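Local coordinates for protein ferritin light chain (Trichoplusia ni, PDB 1Z6O) that stores iron as the light chain of a secreted 24-subunit insect ferritin, facilitating nucleation of the ferrihydrite core while the heavy chain oxidises ferrous iron, at residues Tyr44-Leu47 against His48-Ser52; Glu82-Ser85 against Lys86-Ile90; Ala118-Glu122 against Leu123-Ala127; Ile143-Glu146 against Ala147-Ser151; Leu197-Ala200 against Leu201-Phe204. All blocks are in the same frame, centred on the assembly; numbering follows the deposited sequence.

Interaction 1 (Tyr44-Leu47 against His48-Ser52); sequences YAKL and HLERS
His48 meets Tyr44 one helical turn earlier by a ring contact and by hydrogen bonds to the backbone oxygen. The aromatic pair is T-shaped: the imidazole points its edge at the phenol face, planes at 81° and centroids 4.5 Å apart, and His48 CE1 comes 3.4 Å from Tyr44 CZ. A chi1 of -161° sends the phenol ring of Tyr44 along the helix, beside the next turn.

Among the hydrogen bonds, Tyr44 O is gripped twice. His48 N and His48 ND1 reach it from opposite faces of the carbonyl plane, and the ND1 bond, 2.9 Å to Tyr44 O, is nearly straight at 166° and lies in the imidazole plane. The helical bonds continue through Leu49, Glu50 and Arg51.

Charge enters more loosely between Lys46 and Glu50: Lys46 NZ stays 4.4 Å from Glu50 OE2, beyond a salt bridge, although Lys46 CE lies 3.3 Å from that oxygen.

Arg51, its bent chain near Leu47 CD1, salt-bridges Glu135 and Asp54 outside the segments, where Tyr44 OH bonds to Leu136 O.

Donation from His48 ND1 is consistent with a proton on that nitrogen; bond and ring contact together hold the imidazole's rotation inside the four-helix bundle.

Interaction 2 (Glu82-Ser85 against Lys86-Ile90); sequences EAWS and KTIDI
This is an i to i+4 contact within helix 70-96 of the ferritin four-helix bundle, in which the Thr87 hydroxyl turns back on the backbone oxygen of Ala83 and Trp84 meets Ile88 on the side facing a heavy chain. Thr87 OG1 donates to Ala83 O at 2.8 Å, and Thr87 N binds Ala83 O as well, at 3.0 Å. The two donors come from opposite faces of the carbonyl plane, so one oxygen serves both. With chi1 at -64°, Thr87 OG1 sits beside the residue's own N and anti to its carbonyl carbon, which turns the hydroxyl toward the preceding turn and satisfies it in a buried position.

On the next ridge the tip of Ile88 touches the indole of Trp84: Ile88 CD1 is 3.8 Å from Trp84 NE1 and 4.1 Å from Trp84 CE2. Their backbone bond, Ile88 N to Trp84 O, is weak at 3.3 Å. Lys86 lays CG against Glu82 O at 3.3 Å before its chain bends at chi2 and leads away.

Around the helix, Trp84 NE1 is bonded to Ser65 of a heavy chain, whose Leu40 packs on Ile88. Toward helix 157-190, Glu82 forms a salt bridge with Lys174 and Lys86 NZ bonds to Glu166 O, while Thr87 and Ile90 pack on His48 of helix 37-61.

Interaction 3 (Ala118-Glu122 against Leu123-Ala127); sequences AENHE and LEALA
The N-terminus of helix 122-148 is capped here, with His121 at the N-cap and Glu124 folding back from the first turn. Glu124 OE1 accepts from His121 N at 3.0 Å and 167°, using its anti lone pair, the one directed away from the other carboxylate oxygen. This is the side-chain-to-backbone half of a capping box. Glu124 CG lies beside its own N (chi1 -74°) and the chain is extended beyond it, which carries the carboxylate back past the start of the helix.

The His121 imidazole, with CG in the crowded position between N and carbonyl carbon (chi1 59°), lies with one face against the Glu124 stem. Leu123 N is at the ring edge, 3.4 Å from His121 CD2. On another side of Glu124, Asn120 CB is 3.7 Å from Glu124 CB, and Asn120 ND2 is bonded to Thr117 O.

The first helical bonds follow: Ala125 N to His121 O at 3.0 Å and Leu126 N to Glu122 O at 3.1 Å. Glu122 is salt-bridged to Arg69, and Val8 of another light chain packs on His121 and Glu124. A glutamate three residues after the N-cap, accepting from the N-cap amide, is characteristic of helix N-termini.

Interaction 4 (Ile143-Glu146 against Ala147-Ser151); sequences IHRE and ATRNS
Ala147 N binds Ile143 O at 2.9 Å, Arg149 N reaches Arg145 O only weakly, and Asn150 N makes a sounder bond to the same Arg145 O, at 3.0 Å and 154°. This i to i+5 bond brings Asn150 alongside the preceding turn, its side chain toward Arg145 and Glu146.

Asn150 is thereby placed between two side chains. Its OD1 accepts from Arg145 NE at 3.0 Å, while its ND2 gives a weak bond to Glu146 OE1. A water closes the group, accepting from Arg145 NH2 and donating to Asn150 OD1.

The guanidinium groups of Arg145 and Arg149 are stacked face to face and nearly parallel, centres 4.0 Å apart and planes at 9°, with Arg145 NH2 over the middle of the Arg149 group. Both chains are extended, Arg145 with CG anti to its N (chi1 -171°). The pairing of like charges is presumably eased by carbonyls of a second light chain: Gln152 O receives Arg145 NH2, and Ser151 O and Leu154 O receive Arg149.

The side chain of His144 lies about 5 Å from a bound calcium ion and is held by Glu164 of helix 157-190, itself a calcium ligand, and by His155 of the second subunit. Ile143 and Ala147 pack on Val37 of helix 37-61.

Interaction 5 (Leu197-Ala200 against Leu201-Phe204); sequences LSLA and LYVF
Leu197 and Leu201, one turn apart at the start of helix 197-211, form the closest side-chain pair of this contact. The CD1 branch of Leu197 rests on the branch point of Leu201, with Leu197 CD1 3.9 Å from Leu201 CG and 4.1 Å from Leu201 CD1. Leu197 holds CG anti to its N (chi1 -173°), and Leu201 holds its own beside the N (chi1 -71°), which leans the second side chain back toward the first. Leu201 CG also lies against the backbone, 3.4 Å from Leu197 O, the oxygen that accepts from Leu201 N.

A second, looser ridge runs through Leu199. Its CD1 methyl approaches the edge of the Tyr202 ring, near the ring plane, 4.3 Å from Tyr202 CD2. Toward the following turn Leu199 CG is 4.4 Å from Val203 CG2, and that valine methyl dips to 3.4 Å from Leu199 O. Leu199 thus forms a bump between tyrosine and valine.

Ala200 offers only a methyl, on which Phe188 of helix 157-190 packs. Phe204, whose CB is 3.2 Å from Ala200 O, turns its ring to the same helix, meeting Asp184, Phe188 and, edge-to-face, His181.

Leu197 packs on Ile189 of helix 157-190. Leu199 and Val203 face one heavy chain through its Leu177 and Val191, Leu201 meets Val5 of another, and Tyr202 touches Lys185 of a third, placing this short helix among several subunits.

Overall arrangement
Interactions 1 and 2 are neighbours in the bundle, their centres about 8 Å apart: Thr87 OG1 lies 3.1 Å from Leu49 N and His48 ND1 is 3.5 Å from Ile90 CD1, joining helices 37-61 and 70-96. Interaction 4 touches interaction 1 through Ile143 CD1, 3.8 Å from Tyr44 CB. Two interactions approach bound metals: the His144 side chain is about 5 Å from calcium and about 12 Å from iron, the Lys86 side chain about 13 Å from iron. Interactions 3 and 4 share helix 122-148 with centres about 34 Å apart. Interaction 5 touches interaction 3, Leu201 CD1 lying 3.9 Å from Glu122 OE1, its centre about 45 Å from that of interaction 4.

Interaction 1 (Tyr44-Leu47 against His48-Ser52)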
loop_
_atom_site.group_PDB
_atom_site.type_symbol
_atom_site.label_atom_id
_atom_site.label_comp_id
_atom_site.label_asym_id
_atom_site.label_seq_id
_atom_site.Cartn_x
_atom_site.Cartn_y
_atom_site.Cartn_z
ATOM N N TYR A 44 9.285 8.465 54.178
ATOM C CA TYR A 44 9.576 9.130 52.901
ATOM C C TYR A 44 8.311 9.122 52.027
ATOM O O TYR A 44 8.053 10.075 51.289
ATOM C CB TYR A 44 10.736 8.412 52.187
ATOM C CG TYR A 44 11.432 9.241 51.112
ATOM C CD1 TYR A 44 11.656 10.615 51.289
ATOM C CD2 TYR A 44 11.942 8.636 49.965
ATOM C CE1 TYR A 44 12.388 11.360 50.344
ATOM C CE2 TYR A 44 12.669 9.369 49.014
ATOM C CZ TYR A 44 12.890 10.726 49.213
ATOM O OH TYR A 44 13.622 11.442 48.279
ATOM N N ALA A 45 7.520 8.050 52.106
ATOM C CA ALA A 45 6.264 8.001 51.349
ATOM C C ALA A 45 5.353 9.094 51.916
ATOM O O ALA A 45 4.657 9.794 51.183
ATOM C CB ALA A 45 5.587 6.632 51.512
ATOM N N LYS A 46 5.364 9.231 53.234
ATOM C CA LYS A 46 4.536 10.228 53.904
ATOM C C LYS A 46 4.937 11.651 53.509
ATOM O O LYS A 46 4.077 12.520 53.327
ATOM C CB LYS A 46 4.651 10.040 55.419
ATOM C CG LYS A 46 3.895 11.065 56.252
ATOM C CD LYS A 46 4.131 10.799 57.736
ATOM C CE LYS A 46 3.726 11.985 58.584
ATOM N NZ LYS A 46 3.969 11.707 60.024
ATOM N N LEU A 47 6.238 11.896 53.384
ATOM C CA LEU A 47 6.704 13.228 52.983
ATOM C C LEU A 47 6.238 13.532 51.551
ATOM O O LEU A 47 5.788 14.643 51.262
ATOM C CB LEU A 47 8.238 13.309 53.066
ATOM C CG LEU A 47 8.897 14.638 52.654
ATOM C CD1 LEU A 47 8.362 15.794 53.509
ATOM C CD2 LEU A 47 10.418 14.510 52.822
ATOM N N HIS A 48 6.337 12.552 50.652
ATOM C CA HIS A 48 5.885 12.784 49.277
ATOM C C HIS A 48 4.382 13.029 49.248
ATOM O O HIS A 48 3.897 13.853 48.483
ATOM C CB HIS A 48 6.207 11.592 48.360
ATOM C CG HIS A 48 7.620 11.577 47.861
ATOM N ND1 HIS A 48 8.665 11.050 48.591
ATOM C CD2 HIS A 48 8.162 12.043 46.707
ATOM C CE1 HIS A 48 9.791 11.191 47.908
ATOM N NE2 HIS A 48 9.511 11.791 46.762
ATOM N N LEU A 49 3.642 12.302 50.077
ATOM C CA LEU A 49 2.188 12.458 50.109
ATOM C C LEU A 49 1.815 13.880 50.532
ATOM O O LEU A 49 0.985 14.540 49.898
ATOM C CB LEU A 49 1.586 11.436 51.085
ATOM C CG LEU A 49 0.074 11.503 51.332
ATOM C CD1 LEU A 49 -0.690 11.369 50.000
ATOM C CD2 LEU A 49 -0.315 10.372 52.296
ATOM N N GLU A 50 2.433 14.352 51.608
ATOM C CA GLU A 50 2.169 15.699 52.102
ATOM C C GLU A 50 2.569 16.737 51.062
ATOM O O GLU A 50 1.821 17.680 50.798
ATOM C CB GLU A 50 2.947 15.951 53.407
ATOM C CG GLU A 50 2.510 14.998 54.522
ATOM C CD GLU A 50 3.428 15.011 55.745
ATOM O OE1 GLU A 50 4.621 15.377 55.609
ATOM O OE2 GLU A 50 2.952 14.626 56.839
ATOM N N ARG A 51 3.747 16.580 50.471
ATOM C CA ARG A 51 4.171 17.551 49.470
ATOM C C ARG A 51 3.290 17.514 48.224
ATOM O O ARG A 51 3.084 18.561 47.605
ATOM C CB ARG A 51 5.637 17.338 49.063
ATOM C CG ARG A 51 6.640 17.686 50.152
ATOM C CD ARG A 51 6.482 19.127 50.647
ATOM N NE ARG A 51 7.498 19.435 51.652
ATOM C CZ ARG A 51 7.333 20.293 52.653
ATOM N NH1 ARG A 51 6.183 20.943 52.794
ATOM N NH2 ARG A 51 8.318 20.490 53.523
ATOM N N SER A 52 2.768 16.341 47.845
ATOM C CA SER A 52 1.923 16.307 46.651
ATOM C C SER A 52 0.735 17.242 46.840
ATOM O O SER A 52 0.368 17.978 45.922
ATOM C CB SER A 52 1.428 14.883 46.306
ATOM O OG SER A 52 0.463 14.399 47.225
#

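Interaction 2 (Glu82-Ser85 against Lys86-Ile90)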
loop_
_atom_site.group_PDB
_atom_site.type_symbol
_atom_site.label_atom_id
_atom_site.label_comp_id
_atom_site.label_asym_id
_atom_site.label_seq_id
_atom_site.Cartn_x
_atom_site.Cartn_y
_atom_site.Cartn_z
ATOM N N GLU A 82 3.834 14.140 40.217
ATOM C CA GLU A 82 5.011 13.292 40.409
ATOM C C GLU A 82 5.131 12.811 41.852
ATOM O O GLU A 82 5.447 11.649 42.094
ATOM C CB GLU A 82 6.286 14.042 40.000
ATOM C CG GLU A 82 6.244 14.443 38.522
ATOM C CD GLU A 82 7.484 15.190 38.038
ATOM O OE1 GLU A 82 7.981 16.087 38.762
ATOM O OE2 GLU A 82 7.946 14.889 36.912
ATOM N N ALA A 83 4.881 13.699 42.810
ATOM C CA ALA A 83 4.973 13.322 44.217
ATOM C C ALA A 83 3.868 12.317 44.587
ATOM O O ALA A 83 4.083 11.428 45.417
ATOM C CB ALA A 83 4.893 14.571 45.105
ATOM N N TRP A 84 2.690 12.447 43.973
ATOM C CA TRP A 84 1.593 11.511 44.246
ATOM C C TRP A 84 1.992 10.130 43.717
ATOM O O TRP A 84 1.847 9.106 44.390
ATOM C CB TRP A 84 0.305 11.984 43.548
ATOM C CG TRP A 84 -0.833 10.989 43.633
ATOM C CD1 TRP A 84 -1.305 10.193 42.626
ATOM C CD2 TRP A 84 -1.630 10.698 44.785
ATOM N NE1 TRP A 84 -2.357 9.423 43.084
ATOM C CE2 TRP A 84 -2.575 9.712 44.404
ATOM C CE3 TRP A 84 -1.645 11.179 46.107
ATOM C CZ2 TRP A 84 -3.527 9.197 45.298
ATOM C CZ3 TRP A 84 -2.597 10.669 46.996
ATOM C CH2 TRP A 84 -3.524 9.687 46.583
ATOM N N SER A 85 2.509 10.105 42.498
ATOM C CA SER A 85 2.934 8.854 41.892
ATOM C C SER A 85 4.060 8.192 42.712
ATOM O O SER A 85 4.079 6.967 42.884
ATOM C CB SER A 85 3.392 9.128 40.451
ATOM O OG SER A 85 3.918 7.959 39.868
ATOM N N LYS A 86 4.993 8.991 43.220
ATOM C CA LYS A 86 6.092 8.449 44.028
ATOM C C LYS A 86 5.587 7.908 45.360
ATOM O O LYS A 86 6.150 6.962 45.905
ATOM C CB LYS A 86 7.156 9.517 44.306
ATOM C CG LYS A 86 8.008 9.894 43.083
ATOM C CD LYS A 86 8.749 8.687 42.523
ATOM C CE LYS A 86 9.617 9.072 41.316
ATOM N NZ LYS A 86 10.327 7.908 40.692
ATOM N N THR A 87 4.545 8.527 45.901
ATOM C CA THR A 87 3.978 8.060 47.164
ATOM C C THR A 87 3.538 6.603 46.989
ATOM O O THR A 87 3.849 5.737 47.809
ATOM C CB THR A 87 2.735 8.894 47.573
ATOM O OG1 THR A 87 3.128 10.250 47.817
ATOM C CG2 THR A 87 2.103 8.330 48.855
ATOM N N ILE A 88 2.811 6.335 45.911
ATOM C CA ILE A 88 2.327 4.982 45.669
ATOM C C ILE A 88 3.484 4.025 45.383
ATOM O O ILE A 88 3.496 2.887 45.861
ATOM C CB ILE A 88 1.303 4.980 44.514
ATOM C CG1 ILE A 88 0.029 5.708 44.980
ATOM C CG2 ILE A 88 0.958 3.536 44.099
ATOM C CD1 ILE A 88 -0.962 6.000 43.852
ATOM N N ASP A 89 4.464 4.489 44.621
ATOM C CA ASP A 89 5.623 3.660 44.308
ATOM C C ASP A 89 6.391 3.268 45.581
ATOM O O ASP A 89 6.815 2.120 45.726
ATOM C CB ASP A 89 6.573 4.399 43.357
ATOM C CG ASP A 89 7.666 3.480 42.811
ATOM O OD1 ASP A 89 8.843 3.620 43.206
ATOM O OD2 ASP A 89 7.334 2.598 41.994
ATOM N N ILE A 90 6.580 4.211 46.499
ATOM C CA ILE A 90 7.305 3.893 47.736
ATOM C C ILE A 90 6.506 2.913 48.595
ATOM O O ILE A 90 7.069 1.986 49.176
ATOM C CB ILE A 90 7.609 5.171 48.551
ATOM C CG1 ILE A 90 8.584 6.059 47.766
ATOM C CG2 ILE A 90 8.241 4.799 49.919
ATOM C CD1 ILE A 90 8.616 7.522 48.269
#

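Interaction 3 (Ala118-Glu122 against Leu123-Ala127)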
loop_
_atom_site.group_PDB
_atom_site.type_symbol
_atom_site.label_atom_id
_atom_site.label_comp_id
_atom_site.label_asym_id
_atom_site.label_seq_id
_atom_site.Cartn_x
_atom_site.Cartn_y
_atom_site.Cartn_z
ATOM N N ALA A 118 0.491 28.344 50.393
ATOM C CA ALA A 118 0.294 28.369 48.947
ATOM C C ALA A 118 0.167 29.767 48.349
ATOM O O ALA A 118 0.459 29.959 47.167
ATOM C CB ALA A 118 -0.939 27.535 48.584
ATOM N N GLU A 119 -0.265 30.742 49.149
ATOM C CA GLU A 119 -0.428 32.111 48.639
ATOM C C GLU A 119 0.916 32.838 48.641
ATOM O O GLU A 119 1.329 33.377 49.663
ATOM C CB GLU A 119 -1.437 32.894 49.499
ATOM C CG GLU A 119 -2.790 32.203 49.672
ATOM C CD GLU A 119 -2.831 31.215 50.840
ATOM O OE1 GLU A 119 -1.773 30.928 51.443
ATOM O OE2 GLU A 119 -3.932 30.713 51.155
ATOM N N ASN A 120 1.596 32.858 47.500
ATOM C CA ASN A 120 2.911 33.502 47.409
ATOM C C ASN A 120 3.056 34.238 46.097
ATOM O O ASN A 120 2.367 33.921 45.133
ATOM C CB ASN A 120 4.043 32.466 47.387
ATOM C CG ASN A 120 4.137 31.640 48.645
ATOM O OD1 ASN A 120 4.334 32.166 49.739
ATOM N ND2 ASN A 120 4.030 30.320 48.487
ATOM N N HIS A 121 3.971 35.202 46.050
ATOM C CA HIS A 121 4.248 35.859 44.785
ATOM C C HIS A 121 5.174 34.863 44.053
ATOM O O HIS A 121 5.629 33.882 44.650
ATOM C CB HIS A 121 4.889 37.248 44.984
ATOM C CG HIS A 121 6.187 37.253 45.733
ATOM N ND1 HIS A 121 6.363 37.974 46.897
ATOM C CD2 HIS A 121 7.402 36.734 45.427
ATOM C CE1 HIS A 121 7.628 37.904 47.271
ATOM N NE2 HIS A 121 8.280 37.158 46.396
ATOM N N GLU A 122 5.436 35.095 42.774
ATOM C CA GLU A 122 6.228 34.170 41.969
ATOM C C GLU A 122 7.600 33.766 42.500
ATOM O O GLU A 122 7.919 32.578 42.538
ATOM C CB GLU A 122 6.363 34.710 40.542
ATOM C CG GLU A 122 5.038 34.785 39.789
ATOM C CD GLU A 122 4.220 36.038 40.118
ATOM O OE1 GLU A 122 4.614 36.809 41.022
ATOM O OE2 GLU A 122 3.179 36.250 39.460
ATOM N N LEU A 123 8.419 34.733 42.901
ATOM C CA LEU A 123 9.747 34.393 43.420
ATOM C C LEU A 123 9.636 33.564 44.704
ATOM O O LEU A 123 10.348 32.571 44.872
ATOM C CB LEU A 123 10.577 35.659 43.679
ATOM C CG LEU A 123 11.957 35.414 44.317
ATOM C CD1 LEU A 123 12.802 34.494 43.432
ATOM C CD2 LEU A 123 12.670 36.753 44.515
ATOM N N GLU A 124 8.756 33.969 45.613
ATOM C CA GLU A 124 8.566 33.218 46.860
ATOM C C GLU A 124 8.153 31.775 46.587
ATOM O O GLU A 124 8.629 30.850 47.251
ATOM C CB GLU A 124 7.439 33.801 47.720
ATOM C CG GLU A 124 7.697 35.083 48.441
ATOM C CD GLU A 124 6.469 35.512 49.253
ATOM O OE1 GLU A 124 5.355 35.607 48.670
ATOM O OE2 GLU A 124 6.615 35.746 50.473
ATOM N N ALA A 125 7.225 31.593 45.652
ATOM C CA ALA A 125 6.732 30.249 45.332
ATOM C C ALA A 125 7.842 29.360 44.774
ATOM O O ALA A 125 7.949 28.193 45.146
ATOM C CB ALA A 125 5.558 30.331 44.329
ATOM N N LEU A 126 8.656 29.899 43.869
ATOM C CA LEU A 126 9.757 29.117 43.304
ATOM C C LEU A 126 10.800 28.807 44.376
ATOM O O LEU A 126 11.378 27.718 44.386
ATOM C CB LEU A 126 10.429 29.875 42.156
ATOM C CG LEU A 126 9.610 30.095 40.880
ATOM C CD1 LEU A 126 10.372 31.046 39.965
ATOM C CD2 LEU A 126 9.360 28.794 40.179
ATOM N N ALA A 127 11.049 29.767 45.267
ATOM C CA ALA A 127 12.020 29.566 46.346
ATOM C C ALA A 127 11.568 28.428 47.252
ATOM O O ALA A 127 12.376 27.599 47.676
ATOM C CB ALA A 127 12.172 30.853 47.176
#

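Interaction 4 (Ile143-Glu146 against Ala147-Ser151)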
loop_
_atom_site.group_PDB
_atom_site.type_symbol
_atom_site.label_atom_id
_atom_site.label_comp_id
_atom_site.label_asym_id
_atom_site.label_seq_id
_atom_site.Cartn_x
_atom_site.Cartn_y
_atom_site.Cartn_z
ATOM N N ILE A 143 18.541 8.432 53.794
ATOM C CA ILE A 143 18.119 7.030 53.797
ATOM C C ILE A 143 19.187 6.153 53.141
ATOM O O ILE A 143 19.468 5.034 53.594
ATOM C CB ILE A 143 16.776 6.869 53.053
ATOM C CG1 ILE A 143 15.709 7.717 53.755
ATOM C CG2 ILE A 143 16.335 5.396 53.038
ATOM C CD1 ILE A 143 14.382 7.774 52.980
ATOM N N HIS A 144 19.790 6.671 52.076
ATOM C CA HIS A 144 20.838 5.951 51.358
ATOM C C HIS A 144 22.020 5.688 52.310
ATOM O O HIS A 144 22.569 4.584 52.360
ATOM C CB HIS A 144 21.281 6.797 50.154
ATOM C CG HIS A 144 22.252 6.112 49.243
ATOM N ND1 HIS A 144 23.586 5.952 49.555
ATOM C CD2 HIS A 144 22.086 5.576 48.006
ATOM C CE1 HIS A 144 24.202 5.351 48.549
ATOM N NE2 HIS A 144 23.313 5.113 47.597
ATOM N N ARG A 145 22.407 6.707 53.070
ATOM C CA ARG A 145 23.514 6.570 54.020
ATOM C C ARG A 145 23.146 5.584 55.149
ATOM O O ARG A 145 23.978 4.797 55.620
ATOM C CB ARG A 145 23.853 7.946 54.619
ATOM C CG ARG A 145 25.117 7.919 55.451
ATOM C CD ARG A 145 25.530 9.289 55.990
ATOM N NE ARG A 145 26.762 9.108 56.749
ATOM C CZ ARG A 145 27.753 9.982 56.811
ATOM N NH1 ARG A 145 27.678 11.138 56.157
ATOM N NH2 ARG A 145 28.839 9.676 57.510
ATOM N N GLU A 146 21.895 5.632 55.583
ATOM C CA GLU A 146 21.428 4.725 56.626
ATOM C C GLU A 146 21.472 3.278 56.113
ATOM O O GLU A 146 21.750 2.348 56.865
ATOM C CB GLU A 146 19.997 5.114 57.017
ATOM C CG GLU A 146 19.394 4.324 58.154
ATOM C CD GLU A 146 20.135 4.515 59.473
ATOM O OE1 GLU A 146 20.691 5.622 59.708
ATOM O OE2 GLU A 146 20.141 3.550 60.272
ATOM N N ALA A 147 21.213 3.085 54.822
ATOM C CA ALA A 147 21.210 1.745 54.247
ATOM C C ALA A 147 22.581 1.140 53.969
ATOM O O ALA A 147 22.727 -0.078 53.932
ATOM C CB ALA A 147 20.412 1.753 52.925
ATOM N N THR A 148 23.591 1.976 53.782
ATOM C CA THR A 148 24.878 1.443 53.364
ATOM C C THR A 148 26.085 1.946 54.118
ATOM O O THR A 148 27.205 1.646 53.732
ATOM C CB THR A 148 25.128 1.802 51.870
ATOM O OG1 THR A 148 25.100 3.232 51.720
ATOM C CG2 THR A 148 24.060 1.201 50.979
ATOM N N ARG A 149 25.884 2.681 55.194
ATOM C CA ARG A 149 27.041 3.239 55.850
ATOM C C ARG A 149 26.932 3.502 57.345
ATOM O O ARG A 149 27.888 3.292 58.077
ATOM C CB ARG A 149 27.365 4.539 55.107
ATOM C CG ARG A 149 28.667 5.172 55.401
ATOM C CD ARG A 149 28.903 6.328 54.424
ATOM N NE ARG A 149 30.075 7.061 54.852
ATOM C CZ ARG A 149 30.438 8.245 54.397
ATOM N NH1 ARG A 149 29.708 8.863 53.467
ATOM N NH2 ARG A 149 31.532 8.807 54.885
ATOM N N ASN A 150 25.771 3.941 57.808
ATOM C CA ASN A 150 25.643 4.301 59.215
ATOM C C ASN A 150 25.599 3.211 60.256
ATOM O O ASN A 150 26.017 3.435 61.382
ATOM C CB ASN A 150 24.428 5.198 59.429
ATOM C CG ASN A 150 24.615 6.576 58.834
ATOM O OD1 ASN A 150 25.745 7.002 58.558
ATOM N ND2 ASN A 150 23.511 7.288 58.643
ATOM N N SER A 151 25.086 2.043 59.899
ATOM C CA SER A 151 24.974 0.963 60.868
ATOM C C SER A 151 25.815 -0.232 60.464
ATOM O O SER A 151 25.688 -0.762 59.358
ATOM C CB SER A 151 23.502 0.563 61.024
ATOM O OG SER A 151 23.358 -0.513 61.934
HETATM O O HOH W 1 28.628 6.925 58.831
HETATM O O HOH W 2 24.167 1.021 57.437
#

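Interaction 5 (Leu197-Ala200 against Leu201-Phe204)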
loop_
_atom_site.group_PDB
_atom_site.type_symbol
_atom_site.label_atom_id
_atom_site.label_comp_id
_atom_site.label_asym_id
_atom_site.label_seq_id
_atom_site.Cartn_x
_atom_site.Cartn_y
_atom_site.Cartn_z
ATOM N N LEU A 197 9.835 44.261 35.394
ATOM C CA LEU A 197 9.241 43.151 36.138
ATOM C C LEU A 197 7.886 42.609 35.686
ATOM O O LEU A 197 7.746 41.404 35.497
ATOM C CB LEU A 197 9.173 43.475 37.639
ATOM C CG LEU A 197 8.724 42.290 38.516
ATOM C CD1 LEU A 197 9.681 41.094 38.337
ATOM C CD2 LEU A 197 8.691 42.724 39.990
ATOM N N SER A 198 6.880 43.465 35.504
ATOM C CA SER A 198 5.578 42.921 35.127
ATOM C C SER A 198 5.599 42.250 33.756
ATOM O O SER A 198 5.006 41.183 33.571
ATOM C CB SER A 198 4.487 44.006 35.195
ATOM O OG SER A 198 4.639 44.941 34.144
ATOM N N LEU A 199 6.281 42.852 32.788
ATOM C CA LEU A 199 6.343 42.232 31.466
ATOM C C LEU A 199 7.178 40.952 31.538
ATOM O O LEU A 199 6.872 39.959 30.874
ATOM C CB LEU A 199 6.969 43.192 30.446
ATOM C CG LEU A 199 7.048 42.681 29.002
ATOM C CD1 LEU A 199 5.640 42.421 28.458
ATOM C CD2 LEU A 199 7.773 43.728 28.134
ATOM N N ALA A 200 8.236 40.973 32.342
ATOM C CA ALA A 200 9.092 39.792 32.468
ATOM C C ALA A 200 8.352 38.612 33.101
ATOM O O ALA A 200 8.533 37.466 32.672
ATOM C CB ALA A 200 10.361 40.127 33.283
ATOM N N LEU A 201 7.521 38.871 34.114
ATOM C CA LEU A 201 6.773 37.773 34.744
ATOM C C LEU A 201 5.811 37.153 33.737
ATOM O O LEU A 201 5.614 35.937 33.714
ATOM C CB LEU A 201 5.999 38.260 35.977
ATOM C CG LEU A 201 6.915 38.605 37.167
ATOM C CD1 LEU A 201 6.104 39.192 38.316
ATOM C CD2 LEU A 201 7.645 37.354 37.627
ATOM N N TYR A 202 5.211 37.991 32.899
ATOM C CA TYR A 202 4.294 37.495 31.875
ATOM C C TYR A 202 5.071 36.625 30.872
ATOM O O TYR A 202 4.669 35.502 30.544
ATOM C CB TYR A 202 3.646 38.687 31.159
ATOM C CG TYR A 202 2.860 38.320 29.920
ATOM C CD1 TYR A 202 1.753 37.473 29.989
ATOM C CD2 TYR A 202 3.207 38.847 28.679
ATOM C CE1 TYR A 202 1.004 37.160 28.842
ATOM C CE2 TYR A 202 2.465 38.547 27.533
ATOM C CZ TYR A 202 1.369 37.707 27.623
ATOM O OH TYR A 202 0.633 37.432 26.497
ATOM N N VAL A 203 6.190 37.144 30.384
ATOM C CA VAL A 203 7.010 36.399 29.428
ATOM C C VAL A 203 7.541 35.101 30.053
ATOM O O VAL A 203 7.565 34.042 29.414
ATOM C CB VAL A 203 8.194 37.279 28.941
ATOM C CG1 VAL A 203 9.230 36.432 28.185
ATOM C CG2 VAL A 203 7.646 38.391 28.012
ATOM N N PHE A 204 7.959 35.181 31.308
ATOM C CA PHE A 204 8.480 34.000 31.993
ATOM C C PHE A 204 7.380 32.947 32.154
ATOM O O PHE A 204 7.623 31.753 31.955
ATOM C CB PHE A 204 9.042 34.381 33.363
ATOM C CG PHE A 204 9.800 33.262 34.024
ATOM C CD1 PHE A 204 11.092 32.943 33.609
ATOM C CD2 PHE A 204 9.201 32.492 35.020
ATOM C CE1 PHE A 204 11.785 31.863 34.175
ATOM C CE2 PHE A 204 9.881 31.409 35.593
ATOM C CZ PHE A 204 11.172 31.096 35.168
#